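Local coordinates for sugar ABC transporter substrate-binding protein, BlMnBP1 (Bifidobacterium animalis subsp. lactis ATCC 27673, PDB 6I5R) that probably captures beta-manno-oligosaccharides such as mannobiose outside the cell and delivers them to an ABC transporter for uptake, at residues T262-W265 against E266-K269; W59-Y62 against I63-N67; E368-E371 against T372-D375; D177-L180 against I181-T185. All blocks are in the same frame, centred on the assembly; numbering follows the deposited sequence. Where two conformers were deposited one is given.

Interaction 1 (T262-W265 against E266-K269); sequences TTDW and ESSK. With BMA (beta-D-mannopyranose), chain B.
Glu-266 and Asp-264 are joined through a water at the start of helix 265-273: the water donates to Asp-264 OD1 and accepts from the backbone N of Glu-266. The Glu-266 chain folds at its second torsion (chi2 -65°), bringing the carboxylate alongside Trp-265 CD1, so that OE2 accepts from mannose O1 at 2.7 Å. Ser-267 is held by Asp-264, the N-cap of the helix: Asp-264 OD2 accepts from Ser-267 N at 3.0 Å, 34° out of the carboxylate plane on the anti side, and from Ser-267 OG at 2.5 Å through the anti lone pair. Ser-268 turns its OG back to the carbonyl O of Trp-265, 2.7 Å away, and its N donates to Asp-264 O. Lys-269 runs out extended and crosses the indole, CE lying over one face 3.4 Å from Trp-265 CZ2. Its NZ meets Glu-266 OE1 in a salt bridge and mannose O2 at 2.9 Å. Trp-265 NE1 donates to that same O2 at 3.1 Å. Trp-265, Glu-266 and Lys-269 belong to the manno-oligosaccharide pocket, seen here with mannobiose bound. Two donors thus converge on mannose O2, and Glu-266, tied to Lys-269, is probably kept charged to accept from O1.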
loop_
_atom_site.group_PDB
_atom_site.type_symbol
_atom_site.label_atom_id
_atom_site.label_comp_id
_atom_site.label_asym_id
_atom_site.label_seq_id
_atom_site.Cartn_x
_atom_site.Cartn_y
_atom_site.Cartn_z
ATOM N N THR A 262 11.545 -3.365 -19.702
ATOM C CA THR A 262 10.847 -4.593 -20.019
ATOM C C THR A 262 10.713 -5.508 -18.804
ATOM O O THR A 262 10.581 -6.720 -18.956
ATOM C CB THR A 262 11.548 -5.327 -21.167
ATOM O OG1 THR A 262 12.828 -5.793 -20.734
ATOM C CG2 THR A 262 11.747 -4.430 -22.355
ATOM N N THR A 263 10.706 -4.955 -17.591
ATOM C CA THR A 263 10.431 -5.802 -16.440
ATOM C C THR A 263 9.042 -6.420 -16.545
ATOM O O THR A 263 8.146 -5.904 -17.227
ATOM C CB THR A 263 10.518 -5.024 -15.129
ATOM O OG1 THR A 263 9.553 -3.975 -15.098
ATOM C CG2 THR A 263 11.918 -4.468 -14.960
ATOM N N ASP A 264 8.848 -7.519 -15.818
ATOM C CA ASP A 264 7.558 -8.194 -15.819
ATOM C C ASP A 264 7.179 -8.666 -14.421
ATOM O O ASP A 264 7.848 -9.521 -13.836
ATOM C CB ASP A 264 7.561 -9.368 -16.792
ATOM C CG ASP A 264 6.240 -10.080 -16.810
ATOM O OD1 ASP A 264 5.244 -9.477 -17.288
ATOM O OD2 ASP A 264 6.186 -11.214 -16.300
ATOM N N TRP A 265 6.052 -8.149 -13.934
ATOM C CA TRP A 265 5.637 -8.367 -12.553
ATOM C C TRP A 265 5.360 -9.836 -12.260
ATOM O O TRP A 265 5.876 -10.388 -11.278
ATOM C CB TRP A 265 4.405 -7.508 -12.271
ATOM C CG TRP A 265 3.671 -7.893 -11.054
ATOM C CD1 TRP A 265 2.383 -8.292 -10.998
ATOM C CD2 TRP A 265 4.176 -7.966 -9.707
ATOM N NE1 TRP A 265 2.027 -8.578 -9.710
ATOM C CE2 TRP A 265 3.108 -8.377 -8.891
ATOM C CE3 TRP A 265 5.416 -7.700 -9.111
ATOM C CZ2 TRP A 265 3.229 -8.548 -7.502
ATOM C CZ3 TRP A 265 5.538 -7.861 -7.706
ATOM C CH2 TRP A 265 4.446 -8.286 -6.929
ATOM N N GLU A 266 4.560 -10.491 -13.103
ATOM C CA GLU A 266 4.088 -11.833 -12.783
ATOM C C GLU A 266 5.227 -12.831 -12.768
ATOM O O GLU A 266 5.270 -13.708 -11.905
ATOM C CB GLU A 266 3.023 -12.274 -13.780
ATOM C CG GLU A 266 1.708 -11.544 -13.610
ATOM C CD GLU A 266 1.024 -11.850 -12.289
ATOM O OE1 GLU A 266 1.484 -12.752 -11.569
ATOM O OE2 GLU A 266 -0.001 -11.218 -11.977
ATOM N N SER A 267 6.149 -12.723 -13.727
ATOM C CA SER A 267 7.313 -13.608 -13.714
ATOM C C SER A 267 8.280 -13.243 -12.601
ATOM O O SER A 267 9.028 -14.112 -12.141
ATOM C CB SER A 267 8.046 -13.596 -15.066
ATOM O OG SER A 267 8.344 -12.295 -15.530
ATOM N N SER A 268 8.281 -11.983 -12.149
ATOM C CA SER A 268 9.198 -11.616 -11.069
ATOM C C SER A 268 8.894 -12.405 -9.802
ATOM O O SER A 268 9.800 -12.676 -9.009
ATOM C CB SER A 268 9.146 -10.104 -10.805
ATOM O OG SER A 268 8.098 -9.723 -9.945
ATOM N N LYS A 269 7.630 -12.794 -9.594
ATOM C CA LYS A 269 7.296 -13.606 -8.436
ATOM C C LYS A 269 8.061 -14.922 -8.467
ATOM O O LYS A 269 8.737 -15.293 -7.502
ATOM C CB LYS A 269 5.780 -13.873 -8.390
ATOM C CG LYS A 269 4.920 -12.648 -8.088
ATOM C CD LYS A 269 3.475 -12.991 -8.333
ATOM C CE LYS A 269 2.610 -11.726 -8.399
ATOM N NZ LYS A 269 1.177 -12.069 -8.716
HETATM C C1 BMA B . -1.846 -9.336 -9.383
HETATM C C2 BMA B . -1.522 -9.368 -7.868
HETATM C C3 BMA B . -1.776 -7.989 -7.271
HETATM C C4 BMA B . -1.191 -6.902 -8.135
HETATM C C5 BMA B . -1.610 -7.072 -9.602
HETATM C C6 BMA B . -1.062 -5.974 -10.480
HETATM O O1 BMA B . -1.424 -10.585 -9.828
HETATM O O2 BMA B . -0.088 -9.626 -7.734
HETATM O O3 BMA B . -1.279 -7.887 -5.982
HETATM O O4 BMA B . -1.637 -5.622 -7.686
HETATM O O5 BMA B . -1.168 -8.342 -10.053
HETATM O O6 BMA B . -1.840 -6.014 -11.682
HETATM O O HOH W 1 3.246 -9.490 -15.642
#

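Interaction 2 (W59-Y62 against I63-N67); sequences WKSY and IEDFN
Trp-59 O receives the N-H of Ile-63 at 2.8 Å, with an N-H...O angle of 163° and the donor nearly along the C=O axis. Three more bonds of the i to i+4 pattern follow, and the last, Phe-66 N to Tyr-62 O, is equally short at 2.8 Å and straighter still (170°). These bonds belong to the alpha-helix 59-69. Side chains add little between the two segments. In one of the two deposited conformers of Ile-63, CG1 stands beside the backbone N, anti to the carbonyl carbon (chi1 -64°), which sends the branch back over the previous turn, with CG1 3.3 Å from Trp-59 O; this contact is doubtful, since it rests on that conformer alone. Two residues on, Asp-65 leans back the same way. Its OD2 comes within 3.3 Å of Ser-61 O, two acceptors that cannot bond to each other. The likely reason is Lys-57, just before the helix, which forms a salt bridge with Asp-65 OD2, is hydrogen-bonded to Ser-61 OG, and lies against the Tyr-62 ring as a cation-pi partner. The helix is the crossover of the beta-alpha-beta unit formed with strands 38-44 and 73-79; Trp-59, Ile-63 and Phe-66 pack on strand 73-79, and Phe-66 also meets Phe-340 and Trp-343 of helix 331-346 edge-to-face.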
loop_
_atom_site.group_PDB
_atom_site.type_symbol
_atom_site.label_atom_id
_atom_site.label_comp_id
_atom_site.label_asym_id
_atom_site.label_seq_id
_atom_site.Cartn_x
_atom_site.Cartn_y
_atom_site.Cartn_z
ATOM N N TRP A 59 -11.354 -15.425 -4.982
ATOM C CA TRP A 59 -12.575 -14.671 -4.747
ATOM C C TRP A 59 -13.779 -15.592 -4.685
ATOM O O TRP A 59 -14.651 -15.423 -3.824
ATOM C CB TRP A 59 -12.779 -13.617 -5.826
ATOM C CG TRP A 59 -11.926 -12.409 -5.561
ATOM C CD1 TRP A 59 -11.055 -11.816 -6.430
ATOM C CD2 TRP A 59 -11.846 -11.667 -4.339
ATOM N NE1 TRP A 59 -10.456 -10.734 -5.832
ATOM C CE2 TRP A 59 -10.911 -10.624 -4.545
ATOM C CE3 TRP A 59 -12.477 -11.774 -3.094
ATOM C CZ2 TRP A 59 -10.579 -9.700 -3.548
ATOM C CZ3 TRP A 59 -12.144 -10.854 -2.098
ATOM C CH2 TRP A 59 -11.197 -9.834 -2.335
ATOM N N LYS A 60 -13.849 -16.565 -5.598
ATOM C CA LYS A 60 -15.005 -17.453 -5.635
ATOM C C LYS A 60 -15.184 -18.168 -4.312
ATOM O O LYS A 60 -16.321 -18.374 -3.854
ATOM C CB LYS A 60 -14.862 -18.494 -6.739
ATOM C CG LYS A 60 -15.139 -18.043 -8.145
ATOM C CD LYS A 60 -15.005 -19.240 -9.058
ATOM C CE LYS A 60 -15.605 -18.994 -10.416
ATOM N NZ LYS A 60 -15.080 -17.764 -11.034
ATOM N N SER A 61 -14.070 -18.571 -3.693
ATOM C CA SER A 61 -14.108 -19.275 -2.413
ATOM C C SER A 61 -14.620 -18.374 -1.295
ATOM O O SER A 61 -15.401 -18.822 -0.435
ATOM C CB SER A 61 -12.720 -19.815 -2.077
ATOM O OG SER A 61 -12.737 -20.561 -0.873
ATOM N N TYR A 62 -14.172 -17.109 -1.268
ATOM C CA TYR A 62 -14.693 -16.167 -0.289
ATOM C C TYR A 62 -16.183 -15.928 -0.507
ATOM O O TYR A 62 -16.972 -15.911 0.448
ATOM C CB TYR A 62 -13.964 -14.825 -0.376
ATOM C CG TYR A 62 -12.605 -14.822 0.230
ATOM C CD1 TYR A 62 -12.455 -14.836 1.602
ATOM C CD2 TYR A 62 -11.463 -14.787 -0.564
ATOM C CE1 TYR A 62 -11.196 -14.844 2.169
ATOM C CE2 TYR A 62 -10.212 -14.757 -0.009
ATOM C CZ TYR A 62 -10.082 -14.802 1.361
ATOM O OH TYR A 62 -8.837 -14.804 1.938
ATOM N N ILE A 63 -16.590 -15.734 -1.762
ATOM C CA ILE A 63 -17.986 -15.414 -2.018
ATOM C C ILE A 63 -18.863 -16.599 -1.661
ATOM O O ILE A 63 -19.966 -16.438 -1.126
ATOM C CB ILE A 63 -18.178 -14.958 -3.468
ATOM C CG1 ILE A 63 -17.380 -13.663 -3.648
ATOM C CG2 ILE A 63 -19.689 -14.789 -3.768
ATOM C CD1 ILE A 63 -17.110 -13.263 -5.053
ATOM N N GLU A 64 -18.385 -17.807 -1.943
ATOM C CA GLU A 64 -19.093 -19.001 -1.496
ATOM C C GLU A 64 -19.278 -18.999 0.022
ATOM O O GLU A 64 -20.375 -19.285 0.527
ATOM C CB GLU A 64 -18.313 -20.228 -1.957
ATOM C CG GLU A 64 -18.806 -21.499 -1.396
ATOM C CD GLU A 64 -17.985 -22.660 -1.879
ATOM O OE1 GLU A 64 -18.162 -23.026 -3.055
ATOM O OE2 GLU A 64 -17.151 -23.201 -1.104
ATOM N N ASP A 65 -18.207 -18.723 0.768
ATOM C CA ASP A 65 -18.319 -18.672 2.221
ATOM C C ASP A 65 -19.313 -17.606 2.653
ATOM O O ASP A 65 -20.145 -17.840 3.532
ATOM C CB ASP A 65 -16.963 -18.408 2.864
ATOM C CG ASP A 65 -16.033 -19.571 2.727
ATOM O OD1 ASP A 65 -16.516 -20.710 2.549
ATOM O OD2 ASP A 65 -14.815 -19.377 2.795
ATOM N N PHE A 66 -19.225 -16.413 2.053
ATOM C CA PHE A 66 -20.183 -15.366 2.354
ATOM C C PHE A 66 -21.604 -15.825 2.052
ATOM O O PHE A 66 -22.546 -15.499 2.787
ATOM C CB PHE A 66 -19.824 -14.127 1.542
ATOM C CG PHE A 66 -20.874 -13.044 1.565
ATOM C CD1 PHE A 66 -21.017 -12.229 2.674
ATOM C CD2 PHE A 66 -21.657 -12.802 0.464
ATOM C CE1 PHE A 66 -21.933 -11.214 2.686
ATOM C CE2 PHE A 66 -22.597 -11.786 0.478
ATOM C CZ PHE A 66 -22.731 -11.001 1.599
ATOM N N ASN A 67 -21.787 -16.563 0.955
ATOM C CA ASN A 67 -23.148 -16.893 0.531
ATOM C C ASN A 67 -23.774 -17.951 1.430
ATOM O O ASN A 67 -24.991 -18.135 1.399
ATOM C CB ASN A 67 -23.189 -17.361 -0.927
ATOM C CG ASN A 67 -23.152 -16.213 -1.907
ATOM O OD1 ASN A 67 -22.572 -16.318 -2.969
ATOM N ND2 ASN A 67 -23.802 -15.118 -1.563
#

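Interaction 3 (E368-E371 against T372-D375); sequences ETYE and TFSD
The backbone bends sharply at Tyr-370, the centre of an inverse gamma turn closed by a weak bond of 3.1 Å from Glu-371 N to Thr-369 O, and the chain then continues without regular structure through 372-375. No direct hydrogen bond joins 368-371 to 372-375. Instead a single water bridges them, donating to Thr-369 O at 2.5 Å and accepting from Thr-372 N at 3.0 Å, so Thr-369 O serves both the turn and the water. The side-chain contact is aromatic. Tyr-370 and Phe-373 form a T-shaped pair, the edge of the tyrosine directed at the face of the phenylalanine, with ring centroids 5.5 Å apart and planes at 74°. In both residues CG stands beside the backbone N and anti to the carbonyl carbon (chi1 -62° and -83°), which turns the two rings to the same side of the bend, where they cross. The polar ends around the pair are anchored on the surrounding strands: Tyr-370 OH is hydrogen-bonded to Thr-149 OG1, and Thr-372 OG1 to the carbonyl O of Tyr-302. The ring of Tyr-302 also meets that of Phe-373 with nearly parallel planes, so the loop between helix 350-353 and strand 377-379 is pinned against strand 300-304. Ser-374 N, covered by the bend, finds no partner. Within the aromatic pair the touching atom is Tyr-370 CD1, above the Phe-373 ring toward its rim and 4.0 Å from Phe-373 CG.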
loop_
_atom_site.group_PDB
_atom_site.type_symbol
_atom_site.label_atom_id
_atom_site.label_comp_id
_atom_site.label_asym_id
_atom_site.label_seq_id
_atom_site.Cartn_x
_atom_site.Cartn_y
_atom_site.Cartn_z
ATOM N N GLU A 368 2.713 -14.230 10.453
ATOM C CA GLU A 368 4.017 -14.778 10.842
ATOM C C GLU A 368 5.174 -14.112 10.094
ATOM O O GLU A 368 6.335 -14.341 10.462
ATOM C CB GLU A 368 4.057 -16.309 10.646
ATOM C CG GLU A 368 3.624 -17.180 11.872
ATOM C CD GLU A 368 4.427 -16.930 13.166
ATOM O OE1 GLU A 368 5.509 -16.281 13.104
ATOM O OE2 GLU A 368 3.980 -17.377 14.264
ATOM N N THR A 369 4.874 -13.274 9.089
ATOM C CA THR A 369 5.867 -12.500 8.346
ATOM C C THR A 369 6.659 -11.554 9.230
ATOM O O THR A 369 7.732 -11.074 8.823
ATOM C CB THR A 369 5.159 -11.648 7.284
ATOM O OG1 THR A 369 4.410 -12.482 6.388
ATOM C CG2 THR A 369 6.133 -10.777 6.506
ATOM N N TYR A 370 6.085 -11.198 10.371
ATOM C CA TYR A 370 6.691 -10.280 11.309
ATOM C C TYR A 370 7.494 -11.077 12.311
ATOM O O TYR A 370 7.116 -11.167 13.497
ATOM C CB TYR A 370 5.616 -9.420 11.921
ATOM C CG TYR A 370 4.925 -8.588 10.896
ATOM C CD1 TYR A 370 5.476 -7.390 10.497
ATOM C CD2 TYR A 370 3.738 -9.000 10.314
ATOM C CE1 TYR A 370 4.871 -6.610 9.567
ATOM C CE2 TYR A 370 3.098 -8.202 9.355
ATOM C CZ TYR A 370 3.690 -7.007 8.988
ATOM O OH TYR A 370 3.139 -6.167 8.030
ATOM N N GLU A 371 8.621 -11.662 11.771
ATOM C CA GLU A 371 9.612 -12.218 12.673
ATOM C C GLU A 371 11.005 -11.653 12.562
ATOM O O GLU A 371 11.754 -11.759 13.588
ATOM C CB GLU A 371 9.619 -13.744 12.534
ATOM C CG GLU A 371 9.863 -14.269 11.125
ATOM C CD GLU A 371 10.028 -15.752 11.061
ATOM O OE1 GLU A 371 10.215 -16.324 12.145
ATOM O OE2 GLU A 371 9.943 -16.344 9.943
ATOM N N THR A 372 11.348 -10.974 11.388
ATOM C CA THR A 372 12.556 -10.138 11.440
ATOM C C THR A 372 12.312 -8.688 12.061
ATOM O O THR A 372 13.145 -7.732 11.894
ATOM C CB THR A 372 13.186 -9.968 10.076
ATOM O OG1 THR A 372 12.140 -9.482 9.273
ATOM C CG2 THR A 372 13.669 -11.337 9.507
ATOM N N PHE A 373 11.148 -8.514 12.690
ATOM C CA PHE A 373 10.625 -7.210 13.070
ATOM C C PHE A 373 10.501 -7.082 14.584
ATOM O O PHE A 373 9.826 -6.171 15.079
ATOM C CB PHE A 373 9.274 -7.007 12.386
ATOM C CG PHE A 373 9.381 -6.515 10.985
ATOM C CD1 PHE A 373 9.736 -7.371 9.958
ATOM C CD2 PHE A 373 9.153 -5.190 10.685
ATOM C CE1 PHE A 373 9.846 -6.906 8.673
ATOM C CE2 PHE A 373 9.282 -4.737 9.397
ATOM C CZ PHE A 373 9.626 -5.603 8.402
ATOM N N SER A 374 11.187 -7.954 15.335
ATOM C CA SER A 374 11.017 -7.994 16.778
ATOM C C SER A 374 11.521 -6.721 17.439
ATOM O O SER A 374 10.953 -6.282 18.442
ATOM C CB SER A 374 11.745 -9.221 17.330
ATOM O OG SER A 374 13.149 -9.117 17.116
ATOM N N ASP A 375 12.574 -6.119 16.892
ATOM C CA ASP A 375 13.124 -4.881 17.412
ATOM C C ASP A 375 12.651 -3.669 16.630
ATOM O O ASP A 375 13.193 -2.581 16.815
ATOM C CB ASP A 375 14.640 -4.908 17.374
ATOM C CG ASP A 375 15.236 -5.870 18.368
ATOM O OD1 ASP A 375 14.490 -6.382 19.236
ATOM O OD2 ASP A 375 16.463 -6.093 18.260
HETATM O O HOH W 2 10.225 -11.525 8.644
#

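Interaction 4 (D177-L180 against I181-T185); sequences DLKL and IKEKT
Lys-179 and Glu-183, one helical turn apart, form the charged part of this contact: Lys-179 NZ meets Glu-183 OE2 in a salt bridge whose hydrogen bond is long and weak at 3.3 Å. Lys-179 CG stands anti to the backbone N (chi1 -179°), and the chain runs extended, bending only at its last torsion, which turns the ammonium across toward the carboxylate on the outer side of the helix. Backbone bonds supply the rest of the polar contact. Ile-181, Lys-182, Glu-183 and Lys-184 donate in turn to the carbonyls of Asp-177, Leu-178, Lys-179 and Leu-180, the first at 3.0 Å from Ile-181 N to Asp-177 O. These are the closing turns of helix 171-184, which leads into strand 188-190. At its end Ile-181 O is gripped twice by Thr-185, by N at 3.0 Å and by OG1 at 2.7 Å, the two donors arriving from opposite faces of the carbonyl plane. Apolar contact is slight on the inner side. Leu-178 CD2 and Ile-181 CD1 approach to 4.4 Å, and both residues pack on Pro-189, while Ile-181 also touches Phe-159 and Ala-162 of helix 156-162. Metal binding is the last kind: Asp-177 OD1 is a ligand of a zinc ion.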
loop_
_atom_site.group_PDB
_atom_site.type_symbol
_atom_site.label_atom_id
_atom_site.label_comp_id
_atom_site.label_asym_id
_atom_site.label_seq_id
_atom_site.Cartn_x
_atom_site.Cartn_y
_atom_site.Cartn_z
ATOM N N ASP A 177 25.480 -4.670 0.482
ATOM C CA ASP A 177 24.899 -6.001 0.291
ATOM C C ASP A 177 24.511 -6.242 -1.164
ATOM O O ASP A 177 24.688 -7.351 -1.685
ATOM C CB ASP A 177 23.685 -6.204 1.194
ATOM C CG ASP A 177 24.061 -6.259 2.676
ATOM O OD1 ASP A 177 25.236 -6.515 2.959
ATOM O OD2 ASP A 177 23.196 -6.070 3.543
ATOM N N LEU A 178 23.937 -5.237 -1.833
ATOM C CA LEU A 178 23.622 -5.403 -3.244
ATOM C C LEU A 178 24.878 -5.726 -4.053
ATOM O O LEU A 178 24.855 -6.582 -4.938
ATOM C CB LEU A 178 22.958 -4.141 -3.795
ATOM C CG LEU A 178 21.596 -3.805 -3.154
ATOM C CD1 LEU A 178 21.013 -2.533 -3.768
ATOM C CD2 LEU A 178 20.659 -4.980 -3.306
ATOM N N LYS A 179 25.992 -5.084 -3.726
ATOM C CA LYS A 179 27.239 -5.350 -4.432
ATOM C C LYS A 179 27.722 -6.786 -4.202
ATOM O O LYS A 179 28.155 -7.452 -5.145
ATOM C CB LYS A 179 28.274 -4.311 -3.981
ATOM C CG LYS A 179 29.645 -4.428 -4.637
ATOM C CD LYS A 179 30.636 -3.445 -4.037
ATOM C CE LYS A 179 31.905 -3.346 -4.887
ATOM N NZ LYS A 179 32.987 -4.219 -4.400
ATOM N N LEU A 180 27.616 -7.290 -2.969
ATOM C CA LEU A 180 27.970 -8.681 -2.715
ATOM C C LEU A 180 27.103 -9.630 -3.531
ATOM O O LEU A 180 27.598 -10.632 -4.068
ATOM C CB LEU A 180 27.838 -9.007 -1.219
ATOM C CG LEU A 180 28.857 -8.375 -0.253
ATOM C CD1 LEU A 180 28.595 -8.795 1.191
ATOM C CD2 LEU A 180 30.253 -8.787 -0.684
ATOM N N ILE A 181 25.791 -9.357 -3.587
ATOM C CA ILE A 181 24.885 -10.185 -4.375
ATOM C C ILE A 181 25.301 -10.159 -5.836
ATOM O O ILE A 181 25.313 -11.189 -6.522
ATOM C CB ILE A 181 23.426 -9.699 -4.172
ATOM C CG1 ILE A 181 22.967 -9.984 -2.728
ATOM C CG2 ILE A 181 22.522 -10.310 -5.216
ATOM C CD1 ILE A 181 21.822 -9.097 -2.225
ATOM N N LYS A 182 25.611 -8.974 -6.345
ATOM C CA LYS A 182 25.977 -8.853 -7.746
ATOM C C LYS A 182 27.249 -9.633 -8.029
ATOM O O LYS A 182 27.339 -10.343 -9.036
ATOM C CB LYS A 182 26.146 -7.379 -8.091
ATOM C CG LYS A 182 26.439 -7.072 -9.522
ATOM C CD LYS A 182 25.289 -7.419 -10.400
ATOM C CE LYS A 182 25.666 -7.176 -11.875
ATOM N NZ LYS A 182 24.575 -7.707 -12.710
ATOM N N GLU A 183 28.219 -9.566 -7.118
ATOM C CA GLU A 183 29.526 -10.127 -7.426
ATOM C C GLU A 183 29.588 -11.612 -7.159
ATOM O O GLU A 183 30.323 -12.331 -7.846
ATOM C CB GLU A 183 30.614 -9.404 -6.642
ATOM C CG GLU A 183 30.787 -8.005 -7.153
ATOM C CD GLU A 183 31.873 -7.259 -6.494
ATOM O OE1 GLU A 183 32.423 -7.780 -5.513
ATOM O OE2 GLU A 183 32.191 -6.141 -6.970
ATOM N N LYS A 184 28.796 -12.108 -6.219
ATOM C CA LYS A 184 28.938 -13.487 -5.804
ATOM C C LYS A 184 27.763 -14.382 -6.132
ATOM O O LYS A 184 27.880 -15.595 -5.952
ATOM C CB LYS A 184 29.198 -13.547 -4.295
ATOM C CG LYS A 184 30.472 -12.862 -3.865
ATOM C CD LYS A 184 30.518 -12.654 -2.369
ATOM C CE LYS A 184 30.066 -13.907 -1.589
ATOM N NZ LYS A 184 30.924 -15.046 -1.945
ATOM N N THR A 185 26.631 -13.847 -6.568
ATOM C CA THR A 185 25.514 -14.708 -6.926
ATOM C C THR A 185 25.109 -14.424 -8.360
ATOM O O THR A 185 25.675 -13.551 -9.035
ATOM C CB THR A 185 24.302 -14.510 -6.010
ATOM O OG1 THR A 185 23.622 -13.312 -6.390
ATOM C CG2 THR A 185 24.708 -14.442 -4.540
#

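How the interactions relate
Interaction 1 is the one of the four that lies in the mannobiose pocket, contributing three of its thirteen residues. The others stand back from it: in interaction 2 the Trp-59 side chain is about 9 Å from a bound mannose, and in interaction 3 Tyr-370 is about 12 Å away. Interaction 4 has no part in the pocket but touches a zinc ion. None of the four contacts touches another. The nearest atoms of interactions 1 and 4 are about 13 Å apart, and both lie on the same side of the chain's centre. Interactions 2 and 4 are the most widely separated, with centres 45 Å apart, while interaction 3 has its centre 27 Å from that of interaction 1.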